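Local coordinates for protein TAF6 (Antonospora locustae, PDB 4ATG) that probably serves as a subunit of the general transcription factor TFIID, its HEAT-repeat C-terminal domain being involved in forming the complex with TAF9, at residues S36-Q39 with Q40-P43; H86-L89 with P90-T94; Y155-S158 with I159-K162. All coordinates share one frame; numbering follows the deposited sequence.

Contact 1: S36-Q39 with Q40-P43; sequences SGLQ and QLVP
Leu-38 and Gln-39 turn their backbone carbonyls toward Leu-41 and Val-42, and these bonds lead the loop after helix 25-34 into helix 42-55 in the TAF6 HEAT-repeat domain. The O of Leu-38 takes two donors. Leu-41 N lies 2.8 Å from Leu-38 O and comes from above the carbonyl plane, at a bent N-H...O angle of 131°. Val-42 N, 3.1 Å from Leu-38 O, instead approaches almost head-on to the C=O group. The same amide also makes a weak bond to Gln-39 O, so Val-42 N is shared between two consecutive carbonyls. Leu-38 and Leu-41 meet through one methyl each, Leu-38 CD2 and Leu-41 CD1 being 4.3 Å apart. Both side chains are buried against Tyr-12 of helix 7-20, and Leu-41 also rests on Phe-13. Gln-39 contributes to the turn mainly with its backbone and CB. Its CG stands opposite the backbone N (chi1 -167°) and the chain then bends at chi2 (69°), placing OE1 where it accepts a hydrogen bond from Phe-80 N. The Gln-40 side chain, extended beyond CG, touches Leu-9 of helix 7-20. Before the turn, Gly-37 has a positive phi, which glycine adopts readily. One water spans the bend, donating to Gly-37 O at 2.8 Å and accepting from Gln-40 N at 2.9 Å.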
loop_
_atom_site.group_PDB
_atom_site.type_symbol
_atom_site.label_atom_id
_atom_site.label_comp_id
_atom_site.label_asym_id
_atom_site.label_seq_id
_atom_site.Cartn_x
_atom_site.Cartn_y
_atom_site.Cartn_z
ATOM N N SER A 36 5.650 -3.169 22.694
ATOM C CA SER A 36 4.318 -3.402 23.261
ATOM C C SER A 36 3.771 -2.068 23.753
ATOM O O SER A 36 4.526 -1.098 23.874
ATOM C CB SER A 36 4.389 -4.400 24.416
ATOM O OG SER A 36 5.140 -3.845 25.482
ATOM N N GLY A 37 2.476 -2.030 24.065
ATOM C CA GLY A 37 1.822 -0.839 24.600
ATOM C C GLY A 37 1.565 0.271 23.603
ATOM O O GLY A 37 1.280 1.393 24.013
ATOM N N LEU A 38 1.605 -0.025 22.280
ATOM C CA LEU A 38 1.387 1.003 21.252
ATOM C C LEU A 38 -0.049 1.136 20.764
ATOM O O LEU A 38 -0.310 2.023 19.944
ATOM C CB LEU A 38 2.260 0.720 20.002
ATOM C CG LEU A 38 3.767 0.577 20.185
ATOM C CD1 LEU A 38 4.429 0.112 18.863
ATOM C CD2 LEU A 38 4.366 1.854 20.681
ATOM N N GLN A 39 -0.977 0.253 21.197
ATOM C CA GLN A 39 -2.342 0.288 20.658
ATOM C C GLN A 39 -2.969 1.698 20.570
ATOM O O GLN A 39 -3.565 2.049 19.542
ATOM C CB GLN A 39 -3.278 -0.710 21.369
ATOM C CG GLN A 39 -4.624 -0.910 20.605
ATOM C CD GLN A 39 -4.472 -1.638 19.280
ATOM O OE1 GLN A 39 -3.449 -2.264 19.010
ATOM N NE2 GLN A 39 -5.518 -1.656 18.462
ATOM N N GLN A 40 -2.879 2.479 21.650
ATOM C CA GLN A 40 -3.465 3.834 21.664
ATOM C C GLN A 40 -2.876 4.735 20.566
ATOM O O GLN A 40 -3.560 5.630 20.070
ATOM C CB GLN A 40 -3.233 4.501 23.015
ATOM C CG GLN A 40 -4.403 4.488 23.971
ATOM C CD GLN A 40 -4.061 5.417 25.120
ATOM O OE1 GLN A 40 -3.252 5.093 25.985
ATOM N NE2 GLN A 40 -4.527 6.650 25.054
ATOM N N LEU A 41 -1.595 4.508 20.213
ATOM C CA LEU A 41 -0.898 5.295 19.193
ATOM C C LEU A 41 -1.208 4.883 17.782
ATOM O O LEU A 41 -1.038 5.678 16.860
ATOM C CB LEU A 41 0.637 5.187 19.412
ATOM C CG LEU A 41 1.163 5.802 20.702
ATOM C CD1 LEU A 41 2.689 5.803 20.713
ATOM C CD2 LEU A 41 0.735 7.201 20.818
ATOM N N VAL A 42 -1.568 3.613 17.590
ATOM C CA VAL A 42 -1.888 3.047 16.265
ATOM C C VAL A 42 -2.727 3.961 15.338
ATOM O O VAL A 42 -2.253 4.266 14.245
ATOM C CB VAL A 42 -2.403 1.578 16.355
ATOM C CG1 VAL A 42 -2.915 1.105 14.988
ATOM C CG2 VAL A 42 -1.280 0.660 16.832
ATOM N N PRO A 43 -3.938 4.427 15.708
ATOM C CA PRO A 43 -4.694 5.298 14.784
ATOM C C PRO A 43 -3.947 6.581 14.402
ATOM O O PRO A 43 -4.083 7.067 13.281
ATOM C CB PRO A 43 -5.977 5.630 15.580
ATOM C CG PRO A 43 -5.655 5.332 16.988
ATOM C CD PRO A 43 -4.726 4.160 16.931
HETATM O O HOH W 1 -1.531 1.753 24.170
#

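Contact 2: H86-L89 with P90-T94; sequences HQIL and PSLLT
Ile-88 and Leu-92 lie side by side one turn apart on helix 85-97 of the HEAT-repeat domain and point the same way. Their touching atoms are methyls: Ile-88 CG2 sits 3.6 Å from Leu-92 CD1. In Ile-88, CG1 is placed opposite the carbonyl carbon (chi1 -67°), which leaves CG2 as the branch turned to Leu-92. Both touch Tyr-70 of helix 60-75, while Leu-92 also reaches Ile-113, Val-114 and Ile-117 of helix 104-121. Leu-89 and Leu-93 both pack on helix 128-140, through Val-132 and Leu-136 respectively; Leu-89 also touches Ile-117. Here the contact along the helix is made to the backbone, with Leu-93 CG 3.3 Å from Leu-89 O. The side chain of Leu-89 also lies close to a bound cyclohexylamino-ethanesulfonate, probably from the crystallisation liquor. Pro-90 interrupts the ladder of backbone bonds. Its N carries no hydrogen, and the ring occupies the place where a bond to the preceding turn would run: Pro-90 CD is 3.1 Å from His-86 O, and the helix is kinked there. Across the peptide link Leu-89 CB and Pro-90 CD come within 3.5 Å, a tight carbon pair. Four-residue bonds nevertheless span the proline: Leu-92 N to Ile-88 O at 2.9 Å, nearly straight (170°), and Leu-93 N to Leu-89 O. Ser-91 OG is hydrogen-bonded to Tyr-70 OH. At the far end two donors of Thr-94 grip one carbonyl from opposite faces of its plane: Thr-94 N reaches Pro-90 O at 2.9 Å, and Thr-94 OG1 reaches Pro-90 O at 3.0 Å.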
loop_
_atom_site.group_PDB
_atom_site.type_symbol
_atom_site.label_atom_id
_atom_site.label_comp_id
_atom_site.label_asym_id
_atom_site.label_seq_id
_atom_site.Cartn_x
_atom_site.Cartn_y
_atom_site.Cartn_z
ATOM N N HIS A 86 -8.981 -0.789 7.081
ATOM C CA HIS A 86 -9.785 0.069 6.202
ATOM C C HIS A 86 -9.130 1.427 5.918
ATOM O O HIS A 86 -9.440 2.053 4.904
ATOM C CB HIS A 86 -11.218 0.223 6.728
ATOM C CG HIS A 86 -11.368 1.243 7.812
ATOM N ND1 HIS A 86 -10.889 1.013 9.096
ATOM C CD2 HIS A 86 -11.945 2.464 7.773
ATOM C CE1 HIS A 86 -11.202 2.094 9.796
ATOM N NE2 HIS A 86 -11.827 3.001 9.041
ATOM N N GLN A 87 -8.257 1.882 6.811
ATOM C CA GLN A 87 -7.463 3.122 6.653
ATOM C C GLN A 87 -6.093 2.853 5.997
ATOM O O GLN A 87 -5.608 3.659 5.194
ATOM C CB GLN A 87 -7.222 3.784 8.013
ATOM C CG GLN A 87 -8.493 4.249 8.716
ATOM C CD GLN A 87 -8.235 4.685 10.139
ATOM O OE1 GLN A 87 -7.126 4.575 10.673
ATOM N NE2 GLN A 87 -9.271 5.156 10.804
ATOM N N ILE A 88 -5.458 1.735 6.335
ATOM C CA ILE A 88 -4.144 1.380 5.749
ATOM C C ILE A 88 -4.254 1.068 4.253
ATOM O O ILE A 88 -3.427 1.531 3.448
ATOM C CB ILE A 88 -3.514 0.178 6.520
ATOM C CG1 ILE A 88 -3.139 0.603 7.972
ATOM C CG2 ILE A 88 -2.240 -0.373 5.773
ATOM C CD1 ILE A 88 -2.747 -0.602 8.896
ATOM N N LEU A 89 -5.232 0.231 3.888
ATOM C CA LEU A 89 -5.363 -0.229 2.499
ATOM C C LEU A 89 -5.462 0.903 1.463
ATOM O O LEU A 89 -4.640 0.890 0.539
ATOM C CB LEU A 89 -6.515 -1.236 2.363
ATOM C CG LEU A 89 -6.157 -2.698 2.526
ATOM C CD1 LEU A 89 -7.428 -3.531 2.633
ATOM C CD2 LEU A 89 -5.352 -3.204 1.308
ATOM N N PRO A 90 -6.340 1.927 1.613
ATOM C CA PRO A 90 -6.371 3.001 0.603
ATOM C C PRO A 90 -5.075 3.817 0.550
ATOM O O PRO A 90 -4.688 4.230 -0.531
ATOM C CB PRO A 90 -7.609 3.830 0.967
ATOM C CG PRO A 90 -7.886 3.535 2.359
ATOM C CD PRO A 90 -7.394 2.135 2.630
ATOM N N SER A 91 -4.350 3.941 1.677
ATOM C CA SER A 91 -3.072 4.663 1.720
ATOM C C SER A 91 -2.002 3.857 0.943
ATOM O O SER A 91 -1.263 4.417 0.144
ATOM C CB SER A 91 -2.632 4.875 3.158
ATOM O OG SER A 91 -1.462 5.666 3.181
ATOM N N LEU A 92 -1.950 2.539 1.156
ATOM C CA LEU A 92 -1.071 1.682 0.370
ATOM C C LEU A 92 -1.465 1.722 -1.100
ATOM O O LEU A 92 -0.588 1.784 -1.950
ATOM C CB LEU A 92 -1.158 0.257 0.859
ATOM C CG LEU A 92 -0.446 -0.073 2.171
ATOM C CD1 LEU A 92 -0.890 -1.495 2.630
ATOM C CD2 LEU A 92 1.075 0.022 2.001
ATOM N N LEU A 93 -2.763 1.693 -1.408
ATOM C CA LEU A 93 -3.205 1.757 -2.808
ATOM C C LEU A 93 -2.828 3.063 -3.490
ATOM O O LEU A 93 -2.523 3.045 -4.685
ATOM C CB LEU A 93 -4.705 1.467 -2.945
ATOM C CG LEU A 93 -5.115 0.021 -2.653
ATOM C CD1 LEU A 93 -6.601 -0.080 -2.540
ATOM C CD2 LEU A 93 -4.621 -0.942 -3.753
ATOM N N THR A 94 -2.775 4.188 -2.730
ATOM C CA THR A 94 -2.316 5.488 -3.274
ATOM C C THR A 94 -0.847 5.338 -3.744
ATOM O O THR A 94 -0.475 5.895 -4.770
ATOM C CB THR A 94 -2.459 6.569 -2.215
ATOM O OG1 THR A 94 -3.852 6.740 -1.935
ATOM C CG2 THR A 94 -1.850 7.902 -2.638
#

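Contact 3: Y155-S158 with I159-K162; sequences YCLS and ILSK
Tyr-155 offers one face of its ring to Ile-159 in a CH-pi contact. Ile-159 CG2 stands over that face, shifted toward the rim on the hydroxyl side, 4.3 Å from the Tyr-155 ring centroid. The two side chains slant across each other rather than running alongside. Ile-159 makes this approach by an uncommon helix torsion: CG1 is wedged between the backbone N and the carbonyl carbon (chi1 68°), leaving CG2 beside the N. A looser apolar pair joins Leu-157 CD2 and Leu-160 CD1, 4.4 Å apart. The backbone bonds mark the last turn of helix 147-160, in the HEAT-repeat domain, where the bonding shifts to three-residue spacing: Ile-159 N donates to Cys-156 O at 3.2 Å and Leu-160 N to Leu-157 O at 3.3 Å, both donors well above the carbonyl plane. The four-residue bonds from Ile-159 N to Tyr-155 O and from Leu-160 N to Cys-156 O persist only weakly. Lys-115 of helix 104-121 donates from NZ to Ile-159 O. Serine hydroxyls add further polar links. Ser-158 OG donates to Tyr-155 O at 2.7 Å, tilted 21° from the carbonyl plane, and rests 3.7 Å from Ile-159 CG2. Replacing Ser-158 by an alanine would probably leave Tyr-155 O with just its weak bond from Ile-159 N within this turn, and take away the oxygen that Ile-159 CG2 leans on. Past the helix end, Ser-161 N-caps helix 162-179, its OG accepting from Val-164 N.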
loop_
_atom_site.group_PDB
_atom_site.type_symbol
_atom_site.label_atom_id
_atom_site.label_comp_id
_atom_site.label_asym_id
_atom_site.label_seq_id
_atom_site.Cartn_x
_atom_site.Cartn_y
_atom_site.Cartn_z
ATOM N N TYR A 155 0.321 -4.621 -11.895
ATOM C CA TYR A 155 1.318 -5.364 -11.114
ATOM C C TYR A 155 0.675 -5.906 -9.853
ATOM O O TYR A 155 0.841 -7.083 -9.555
ATOM C CB TYR A 155 2.525 -4.489 -10.740
ATOM C CG TYR A 155 3.559 -5.280 -9.974
ATOM C CD1 TYR A 155 4.454 -6.113 -10.637
ATOM C CD2 TYR A 155 3.590 -5.260 -8.582
ATOM C CE1 TYR A 155 5.367 -6.897 -9.937
ATOM C CE2 TYR A 155 4.503 -6.044 -7.867
ATOM C CZ TYR A 155 5.391 -6.856 -8.555
ATOM O OH TYR A 155 6.309 -7.622 -7.884
ATOM N N CYS A 156 -0.081 -5.059 -9.129
ATOM C CA CYS A 156 -0.745 -5.488 -7.896
ATOM C C CYS A 156 -1.741 -6.614 -8.158
ATOM O O CYS A 156 -1.662 -7.637 -7.482
ATOM C CB CYS A 156 -1.401 -4.318 -7.173
ATOM S SG CYS A 156 -1.950 -4.718 -5.498
ATOM N N LEU A 157 -2.616 -6.466 -9.188
ATOM C CA LEU A 157 -3.554 -7.519 -9.561
ATOM C C LEU A 157 -2.831 -8.828 -9.859
ATOM O O LEU A 157 -3.264 -9.902 -9.408
ATOM C CB LEU A 157 -4.337 -7.111 -10.821
ATOM C CG LEU A 157 -5.482 -6.093 -10.604
ATOM C CD1 LEU A 157 -6.021 -5.596 -11.936
ATOM C CD2 LEU A 157 -6.641 -6.723 -9.803
ATOM N N SER A 158 -1.709 -8.734 -10.602
ATOM C CA SER A 158 -0.936 -9.893 -11.058
ATOM C C SER A 158 -0.380 -10.768 -9.929
ATOM O O SER A 158 -0.160 -11.968 -10.134
ATOM C CB SER A 158 0.191 -9.439 -11.981
ATOM O OG SER A 158 1.363 -9.046 -11.281
ATOM N N ILE A 159 -0.120 -10.170 -8.749
ATOM C CA ILE A 159 0.468 -10.945 -7.646
ATOM C C ILE A 159 -0.576 -11.450 -6.614
ATOM O O ILE A 159 -0.211 -12.228 -5.730
ATOM C CB ILE A 159 1.625 -10.156 -6.959
ATOM C CG1 ILE A 159 1.078 -8.921 -6.204
ATOM C CG2 ILE A 159 2.751 -9.791 -7.985
ATOM C CD1 ILE A 159 2.058 -8.270 -5.178
ATOM N N LEU A 160 -1.839 -10.996 -6.685
ATOM C CA LEU A 160 -2.845 -11.398 -5.671
ATOM C C LEU A 160 -3.110 -12.905 -5.596
ATOM O O LEU A 160 -2.961 -13.500 -4.525
ATOM C CB LEU A 160 -4.152 -10.612 -5.811
ATOM C CG LEU A 160 -4.029 -9.101 -5.618
ATOM C CD1 LEU A 160 -5.343 -8.381 -5.934
ATOM C CD2 LEU A 160 -3.472 -8.758 -4.214
ATOM N N SER A 161 -3.456 -13.517 -6.732
ATOM C CA SER A 161 -3.748 -14.956 -6.839
ATOM C C SER A 161 -3.951 -15.337 -8.282
ATOM O O SER A 161 -4.261 -14.475 -9.110
ATOM C CB SER A 161 -5.011 -15.314 -6.050
ATOM O OG SER A 161 -6.188 -14.761 -6.625
ATOM N N LYS A 162 -3.822 -16.651 -8.584
ATOM C CA LYS A 162 -4.079 -17.191 -9.918
ATOM C C LYS A 162 -5.527 -16.954 -10.310
ATOM O O LYS A 162 -5.794 -16.726 -11.488
ATOM C CB LYS A 162 -3.762 -18.694 -9.970
ATOM C CG LYS A 162 -2.272 -19.003 -9.905
ATOM C CD LYS A 162 -2.007 -20.501 -10.075
ATOM C CE LYS A 162 -1.019 -21.015 -9.057
ATOM N NZ LYS A 162 -1.267 -22.444 -8.740
#

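Overall arrangement
The three contacts follow one another along a row of antiparallel helices. Contact 2 is buried, its centre about 6 Å from that of the chain; contacts 1 and 3 are partly buried and lie on opposite sides of that centre, about 31 Å apart between centres. Contact 1 starts a helix and contact 3 ends one, and both use three-residue backbone bonds with donors above the carbonyl plane, with a bridging water in the first and serine hydroxyls in the second. Contact 2 lies mid-helix, where near-straight four-residue bonds span a proline kink. Contacts 2 and 3 share helices 104-121 and 128-140 as packing partners, while helix 42-55, begun in contact 1, also packs against contact 2.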